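Local structure of WZI (Escherichia coli, 2YNK) at residues G21-S26 against K42-S47; K212-R217 against R232-G237; N268-F273 against I294-S299. The protein is an outer-membrane lectin that forms a beta-barrel, binds carbohydrate and underpins assembly of the group 1 capsule. One frame throughout, in Å; residues are numbered along the deposited sequence.

Contact 1. Residues G21-S26 against K42-S47; sequences GVIHLS and KKAKPS
V22 and K45 meet through one backbone hydrogen bond: K45 N donates to V22 O over 3.0 Å, in the carbonyl plane and on a lone pair, with an angle of 153° at the hydrogen. The same carbonyl oxygen takes a weaker CA-H...O contact from A44 CA at 3.3 Å, so two successive residues of 42-47 close on a single acceptor.

The side chain of V22 shows how an apolar group can lie along a polar backbone. Its CB and CG2 both stand 3.9 Å from K45 O. CG1, anti to the backbone N (chi1 179°), comes closer and reaches the K45-P46 peptide link, 3.6 Å from K45 O and 3.8 Å from P46 N, with P46 CB a little farther off. Beside this, I23 CG2 rests against A44 CB at 3.7 Å, a methyl-to-methyl touch, while the longer branch of I23 leads off.

Both segments are loops that follow helices. G21 ends helix 8-19 in a Schellman motif, and 42-47 joins helix 34-42 to helix 49-65. V22 and I23 also pack on L17 of helix 8-19, and A44 and P46 reach L55 of helix 49-65, so the contact lies where the ends of helices 8-19 and 34-42 and the start of helix 49-65 come together. With one hydrogen bond, small apolar surfaces and lysine side chains that run off from the contact, the chemistry implies a modest junction, set by backbone position more than by any specific polar side-chain pairing.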
# COMPACT_ATOMS: atom_id res chain seq x y z
N GLY A 21 -19.35 1.05 -9.94
CA GLY A 21 -19.92 2.33 -10.33
C GLY A 21 -20.80 3.03 -9.30
O GLY A 21 -21.37 4.08 -9.58
N VAL A 22 -20.90 2.48 -8.09
CA VAL A 22 -21.68 3.10 -7.03
C VAL A 22 -21.04 4.38 -6.49
O VAL A 22 -21.73 5.24 -5.98
CB VAL A 22 -21.87 2.15 -5.85
CG1 VAL A 22 -22.66 2.82 -4.74
CG2 VAL A 22 -22.53 0.86 -6.31
N ILE A 23 -19.70 4.45 -6.56
CA ILE A 23 -18.95 5.69 -6.29
C ILE A 23 -17.80 5.85 -7.30
O ILE A 23 -17.48 4.92 -8.04
CB ILE A 23 -18.41 5.77 -4.85
CG1 ILE A 23 -17.55 4.56 -4.50
CG2 ILE A 23 -19.55 5.89 -3.85
CD1 ILE A 23 -17.14 4.51 -3.04
N HIS A 24 -17.22 7.05 -7.34
CA HIS A 24 -16.05 7.31 -8.18
C HIS A 24 -14.96 7.83 -7.29
O HIS A 24 -15.13 8.86 -6.65
CB HIS A 24 -16.39 8.29 -9.28
CG HIS A 24 -17.55 7.83 -10.15
ND1 HIS A 24 -17.50 6.70 -10.88
CD2 HIS A 24 -18.82 8.38 -10.35
CE1 HIS A 24 -18.67 6.53 -11.53
NE2 HIS A 24 -19.47 7.56 -11.20
N LEU A 25 -13.85 7.10 -7.22
CA LEU A 25 -12.84 7.38 -6.23
C LEU A 25 -11.54 6.65 -6.51
O LEU A 25 -11.52 5.42 -6.59
CB LEU A 25 -13.35 6.92 -4.86
CG LEU A 25 -12.44 7.20 -3.68
CD1 LEU A 25 -12.32 8.70 -3.51
CD2 LEU A 25 -13.00 6.55 -2.42
N SER A 26 -10.45 7.39 -6.65
CA SER A 26 -9.16 6.76 -6.86
C SER A 26 -8.67 6.05 -5.59
O SER A 26 -8.73 6.61 -4.48
CB SER A 26 -8.12 7.78 -7.29
OG SER A 26 -6.92 7.12 -7.64
N LYS A 42 -21.19 11.20 -0.94
CA LYS A 42 -22.36 12.06 -1.03
C LYS A 42 -23.05 11.98 -2.39
O LYS A 42 -24.21 12.38 -2.51
CB LYS A 42 -21.99 13.50 -0.68
CG LYS A 42 -21.74 13.68 0.81
CD LYS A 42 -21.02 14.98 1.13
CE LYS A 42 -20.54 15.01 2.59
NZ LYS A 42 -20.05 16.36 3.00
N LYS A 43 -22.34 11.47 -3.40
CA LYS A 43 -22.91 11.29 -4.74
C LYS A 43 -22.95 9.80 -5.09
O LYS A 43 -22.76 9.42 -6.25
CB LYS A 43 -22.13 12.10 -5.78
CG LYS A 43 -21.94 13.56 -5.38
CD LYS A 43 -22.36 14.58 -6.43
CE LYS A 43 -22.59 15.96 -5.81
NZ LYS A 43 -22.45 17.07 -6.80
N ALA A 44 -23.23 8.99 -4.07
CA ALA A 44 -23.25 7.54 -4.21
C ALA A 44 -24.60 7.09 -4.76
O ALA A 44 -25.65 7.48 -4.25
CB ALA A 44 -22.98 6.87 -2.87
N LYS A 45 -24.55 6.26 -5.80
CA LYS A 45 -25.74 5.72 -6.43
C LYS A 45 -25.79 4.20 -6.26
O LYS A 45 -25.33 3.46 -7.13
CB LYS A 45 -25.78 6.13 -7.91
CG LYS A 45 -25.99 7.62 -8.12
CD LYS A 45 -26.17 7.99 -9.59
CE LYS A 45 -26.36 9.49 -9.79
NZ LYS A 45 -26.73 9.85 -11.19
N PRO A 46 -26.31 3.74 -5.11
CA PRO A 46 -26.60 2.32 -4.94
C PRO A 46 -27.93 1.94 -5.57
O PRO A 46 -28.81 2.78 -5.71
CB PRO A 46 -26.66 2.16 -3.42
CG PRO A 46 -27.06 3.50 -2.90
CD PRO A 46 -26.50 4.50 -3.86
N SER A 47 -28.05 0.68 -5.96
CA SER A 47 -29.31 0.13 -6.47
C SER A 47 -29.62 -1.28 -5.96
O SER A 47 -30.70 -1.80 -6.21
CB SER A 47 -29.30 0.14 -8.00
OG SER A 47 -28.13 -0.49 -8.49

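Contact 2. Residues K212-R217 against R232-G237; sequences KIIGGR and RIMQWG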
# COMPACT_ATOMS: atom_id res chain seq x y z
N LYS A 212 17.98 10.25 1.81
CA LYS A 212 16.65 10.78 1.62
C LYS A 212 15.97 10.04 0.50
O LYS A 212 16.61 9.66 -0.49
CB LYS A 212 16.71 12.27 1.31
CG LYS A 212 17.73 13.04 2.13
CD LYS A 212 17.58 12.83 3.63
CE LYS A 212 18.58 13.69 4.39
NZ LYS A 212 18.48 13.45 5.85
N ILE A 213 14.67 9.80 0.67
CA ILE A 213 13.83 9.41 -0.44
C ILE A 213 12.92 10.61 -0.71
O ILE A 213 12.12 10.99 0.14
CB ILE A 213 13.04 8.13 -0.15
CG1 ILE A 213 13.99 6.96 0.13
CG2 ILE A 213 12.15 7.76 -1.33
CD1 ILE A 213 14.76 6.46 -1.09
N ILE A 214 13.10 11.22 -1.87
CA ILE A 214 12.26 12.34 -2.30
C ILE A 214 11.49 11.88 -3.52
O ILE A 214 12.06 11.21 -4.40
CB ILE A 214 13.10 13.59 -2.60
CG1 ILE A 214 13.80 14.05 -1.31
CG2 ILE A 214 12.23 14.71 -3.16
CD1 ILE A 214 15.14 14.70 -1.54
N GLY A 215 10.20 12.19 -3.57
CA GLY A 215 9.34 11.61 -4.59
C GLY A 215 8.06 12.35 -4.90
O GLY A 215 7.59 13.20 -4.14
N GLY A 216 7.49 12.00 -6.05
CA GLY A 216 6.32 12.68 -6.56
C GLY A 216 5.46 11.70 -7.32
O GLY A 216 5.96 10.79 -7.99
N ARG A 217 4.15 11.89 -7.21
CA ARG A 217 3.20 11.05 -7.91
C ARG A 217 1.99 11.87 -8.35
O ARG A 217 1.51 12.74 -7.61
CB ARG A 217 2.76 9.90 -7.03
CG ARG A 217 1.55 9.17 -7.58
CD ARG A 217 1.26 7.90 -6.82
NE ARG A 217 0.12 7.20 -7.41
CZ ARG A 217 0.18 6.44 -8.49
NH1 ARG A 217 1.33 6.26 -9.14
NH2 ARG A 217 -0.93 5.84 -8.94
N ARG A 232 7.54 9.21 -9.65
CA ARG A 232 8.98 9.29 -9.68
C ARG A 232 9.53 9.33 -8.24
O ARG A 232 8.95 9.95 -7.36
CB ARG A 232 9.39 10.52 -10.48
CG ARG A 232 10.87 10.65 -10.77
CD ARG A 232 11.11 11.80 -11.75
NE ARG A 232 12.41 12.44 -11.57
CZ ARG A 232 13.58 11.99 -12.04
NH1 ARG A 232 13.65 10.84 -12.72
NH2 ARG A 232 14.69 12.68 -11.81
N ILE A 233 10.65 8.64 -8.03
CA ILE A 233 11.34 8.60 -6.75
C ILE A 233 12.83 8.80 -6.99
O ILE A 233 13.38 8.21 -7.91
CB ILE A 233 11.15 7.23 -6.06
CG1 ILE A 233 9.93 7.25 -5.15
CG2 ILE A 233 12.37 6.85 -5.24
CD1 ILE A 233 10.13 8.06 -3.89
N MSE A 234 13.48 9.63 -6.17
CA MSE A 234 14.94 9.67 -6.21
C MSE A 234 15.53 9.42 -4.85
O MSE A 234 15.08 9.96 -3.84
CB MSE A 234 15.49 10.95 -6.84
CG MSE A 234 14.95 12.22 -6.22
SE MSE A 234 16.05 13.73 -6.83
CE MSE A 234 14.55 15.03 -6.84
N GLN A 235 16.54 8.56 -4.82
CA GLN A 235 17.32 8.28 -3.62
C GLN A 235 18.50 9.24 -3.64
O GLN A 235 19.32 9.20 -4.54
CB GLN A 235 17.78 6.83 -3.65
CG GLN A 235 18.12 6.22 -2.30
CD GLN A 235 18.28 4.71 -2.37
OE1 GLN A 235 18.37 4.04 -1.33
NE2 GLN A 235 18.32 4.17 -3.58
N TRP A 236 18.58 10.11 -2.64
CA TRP A 236 19.41 11.31 -2.72
C TRP A 236 19.91 11.72 -1.36
O TRP A 236 19.31 11.36 -0.35
CB TRP A 236 18.59 12.41 -3.38
CG TRP A 236 19.25 13.76 -3.48
CD1 TRP A 236 20.08 14.24 -4.49
CD2 TRP A 236 19.14 14.87 -2.53
NE1 TRP A 236 20.49 15.52 -4.22
CE2 TRP A 236 19.97 15.95 -3.06
CE3 TRP A 236 18.48 15.06 -1.32
CZ2 TRP A 236 20.10 17.15 -2.40
CZ3 TRP A 236 18.62 16.28 -0.66
CH2 TRP A 236 19.41 17.30 -1.19
N GLY A 237 21.03 12.43 -1.30
CA GLY A 237 21.59 12.87 -0.01
C GLY A 237 22.26 11.76 0.80
O GLY A 237 22.41 10.62 0.32
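Strands 212-217 and 232-236 run antiparallel at 165°, 4.7 Å apart at closest approach, and are laced by six backbone hydrogen bonds in three reciprocal pairs: K212 with W236, I214 with M234, and G216 with R232. M234 N to I214 O, at 2.8 Å, is almost straight.

Between these rungs come the non-hydrogen-bonded pairs, I213 with Q235 and G215 with I233, whose residues share one face of the sheet. There I213 works with both branches. CG2, anti to the backbone N, meets I233 CD1 diagonally across the strands, while CD1 lies 3.6 Å from Q235 CG, against the aliphatic part of the extended glutamine. I233 CD1 also leans over the backbone of G215, 3.7 Å from its CA, where the glycine has no side chain to hinder it.

The two strands form a beta-hairpin in the 18-stranded antiparallel barrel, a fold of outer-membrane proteins; each has a further neighbour, 193-201 beside the first and 268-278 beside the second. On the opposite face, I214 CD1 reaches the six-membered part of the W236 indole at an oblique slant, 3.4 Å from CE3. K212 CG approaches that same CE3 at 4.1 Å, also obliquely, before the lysine bends at chi2 (-53°) and carries its amine off. The indole is fixed from beyond the pair: NE1 bonds to N247 OD1, and the ring stands edge-to-face with F248. M234, a selenomethionine, lays CG 3.6 Å from I214 O. Farther along, the guanidinium of R232 turns from its partner strand to a salt bridge with E298, and R217 makes one with D274 and touches a bound hexane.

Contact 3. Residues N268-F273 against I294-S299; sequences NQLAGF and IGEDES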
# COMPACT_ATOMS: atom_id res chain seq x y z
N ASN A 268 19.91 8.20 -7.06
CA ASN A 268 19.34 7.02 -7.75
C ASN A 268 17.84 7.22 -7.98
O ASN A 268 17.11 7.51 -7.04
CB ASN A 268 19.57 5.75 -6.93
CG ASN A 268 18.90 4.52 -7.53
OD1 ASN A 268 18.52 3.62 -6.79
ND2 ASN A 268 18.77 4.46 -8.85
N GLN A 269 17.39 7.02 -9.22
CA GLN A 269 16.01 7.29 -9.62
C GLN A 269 15.22 6.02 -9.88
O GLN A 269 15.77 4.99 -10.29
CB GLN A 269 15.99 8.17 -10.88
CG GLN A 269 16.19 9.67 -10.65
CD GLN A 269 17.61 10.02 -10.20
OE1 GLN A 269 17.82 10.52 -9.09
NE2 GLN A 269 18.58 9.75 -11.07
N LEU A 270 13.91 6.11 -9.61
CA LEU A 270 12.92 5.16 -10.11
C LEU A 270 11.72 5.95 -10.63
O LEU A 270 11.35 6.96 -10.06
CB LEU A 270 12.48 4.18 -9.01
CG LEU A 270 13.44 3.00 -8.76
CD1 LEU A 270 14.49 3.39 -7.74
CD2 LEU A 270 12.68 1.77 -8.31
N ALA A 271 11.13 5.49 -11.73
CA ALA A 271 10.06 6.24 -12.38
C ALA A 271 9.25 5.36 -13.32
O ALA A 271 9.79 4.49 -13.99
CB ALA A 271 10.64 7.44 -13.13
N GLY A 272 7.94 5.58 -13.34
CA GLY A 272 7.06 4.82 -14.21
C GLY A 272 5.61 5.23 -14.18
O GLY A 272 5.24 6.23 -13.56
N PHE A 273 4.78 4.44 -14.86
CA PHE A 273 3.36 4.73 -15.02
C PHE A 273 2.51 3.57 -14.55
O PHE A 273 2.97 2.43 -14.49
CB PHE A 273 3.03 5.01 -16.49
CG PHE A 273 3.94 6.01 -17.14
CD1 PHE A 273 3.89 7.35 -16.79
CD2 PHE A 273 4.85 5.62 -18.11
CE1 PHE A 273 4.72 8.28 -17.39
CE2 PHE A 273 5.69 6.54 -18.71
CZ PHE A 273 5.63 7.87 -18.35
N ILE A 294 7.33 0.34 -13.72
CA ILE A 294 8.37 1.20 -13.16
C ILE A 294 9.72 0.79 -13.69
O ILE A 294 10.02 -0.40 -13.76
CB ILE A 294 8.41 1.12 -11.64
CG1 ILE A 294 7.07 1.53 -11.05
CG2 ILE A 294 9.51 2.03 -11.11
CD1 ILE A 294 6.73 2.99 -11.25
N GLY A 295 10.54 1.77 -14.05
CA GLY A 295 11.87 1.53 -14.61
C GLY A 295 12.98 2.08 -13.73
O GLY A 295 12.75 3.01 -12.95
N GLU A 296 14.17 1.52 -13.85
CA GLU A 296 15.31 1.95 -13.05
C GLU A 296 16.10 3.11 -13.68
O GLU A 296 16.71 3.90 -12.96
CB GLU A 296 16.23 0.77 -12.75
CG GLU A 296 15.76 -0.06 -11.56
CD GLU A 296 16.07 0.56 -10.21
OE1 GLU A 296 16.52 1.73 -10.15
OE2 GLU A 296 15.86 -0.14 -9.20
N ASP A 297 16.07 3.19 -15.01
CA ASP A 297 16.67 4.31 -15.75
C ASP A 297 15.57 5.09 -16.49
O ASP A 297 14.50 4.54 -16.74
CB ASP A 297 17.69 3.78 -16.77
CG ASP A 297 18.67 2.78 -16.18
OD1 ASP A 297 19.12 2.98 -15.04
OD2 ASP A 297 18.99 1.78 -16.86
N GLU A 298 15.83 6.35 -16.82
CA GLU A 298 14.82 7.17 -17.50
C GLU A 298 15.29 7.75 -18.85
O GLU A 298 16.20 8.58 -18.91
CB GLU A 298 14.31 8.29 -16.59
CG GLU A 298 13.13 9.04 -17.19
CD GLU A 298 12.11 9.53 -16.16
OE1 GLU A 298 12.52 10.00 -15.07
OE2 GLU A 298 10.90 9.44 -16.46
N SER A 299 14.64 7.28 -19.92
CA SER A 299 14.82 7.81 -21.27
C SER A 299 13.96 9.06 -21.48
O SER A 299 12.97 9.03 -22.22
CB SER A 299 14.45 6.74 -22.31
OG SER A 299 14.43 7.27 -23.63
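L270 and E296 run alongside each other in the same direction, the leucine's branched end against the flat carboxylate. L270 CG and CD1 each stand 3.6 Å from E296 OE1, while CD2 is nearer to OE2, at 3.8 Å, so hydrocarbon lies along one side of the acid. E296 gets there by bending at chi2 (-78°), which folds its chain back along the leucine. The amide of N268 is nearly coplanar with the carboxylate, 6° apart, but its ND2 remains 3.8 Å from OE1. OE2 accepts a hydrogen bond from the backbone N of Y343, whereas OE1 comes near Q269 O, an acceptor like itself.

A second carboxylate is turned to a methyl group. E298 sets OE1 3.7 Å from A271 CB, with OE2 slightly farther, and the same OE1 forms a salt bridge with R232 NH1, an ion pair that joins barrel strand 226-236 to the small sheet of 298-299 and 302-304, with A271 of strand 268-278 beside it. I294 supplies an apolar match: CG1, anti to the carbonyl carbon, carries CD1 over the backbone of G272, 3.5 Å from its CA, while CG2 sits close to A271 and L270.

Between the two groups the backbones are joined at A271 and G295, a hydrogen-bonded antiparallel pair. G295 N gives to A271 O at 2.8 Å, and A271 N returns the bond to G295 O at 3.2 Å. The chain then turns a corner at 296-297, where E296 and D297 both face S304. That is a classic beta bulge, leading from barrel strand 287-295 into the two-stranded sheet.

Overall arrangement
Along the chain contact 1 comes first, joining loops among the N-terminal helices; contacts 2 and 3 follow, in the barrel. The centre of contact 1 is about 34 Å from that of either other, although its nearest atoms come within about 6 Å of contact 2. Contacts 2 and 3, centres about 11 Å apart, share an edge: strands 226-236 and 268-278 are neighbours, with probable hydrogen bonds from I233 N to L270 O and from Q235 N to N268 O. Four consecutive strands, 212-221 to 287-295, form one patch of barrel wall, which the N-terminal region reaches through S26 to E227 and R217 to S28 and T29, so it packs against the barrel.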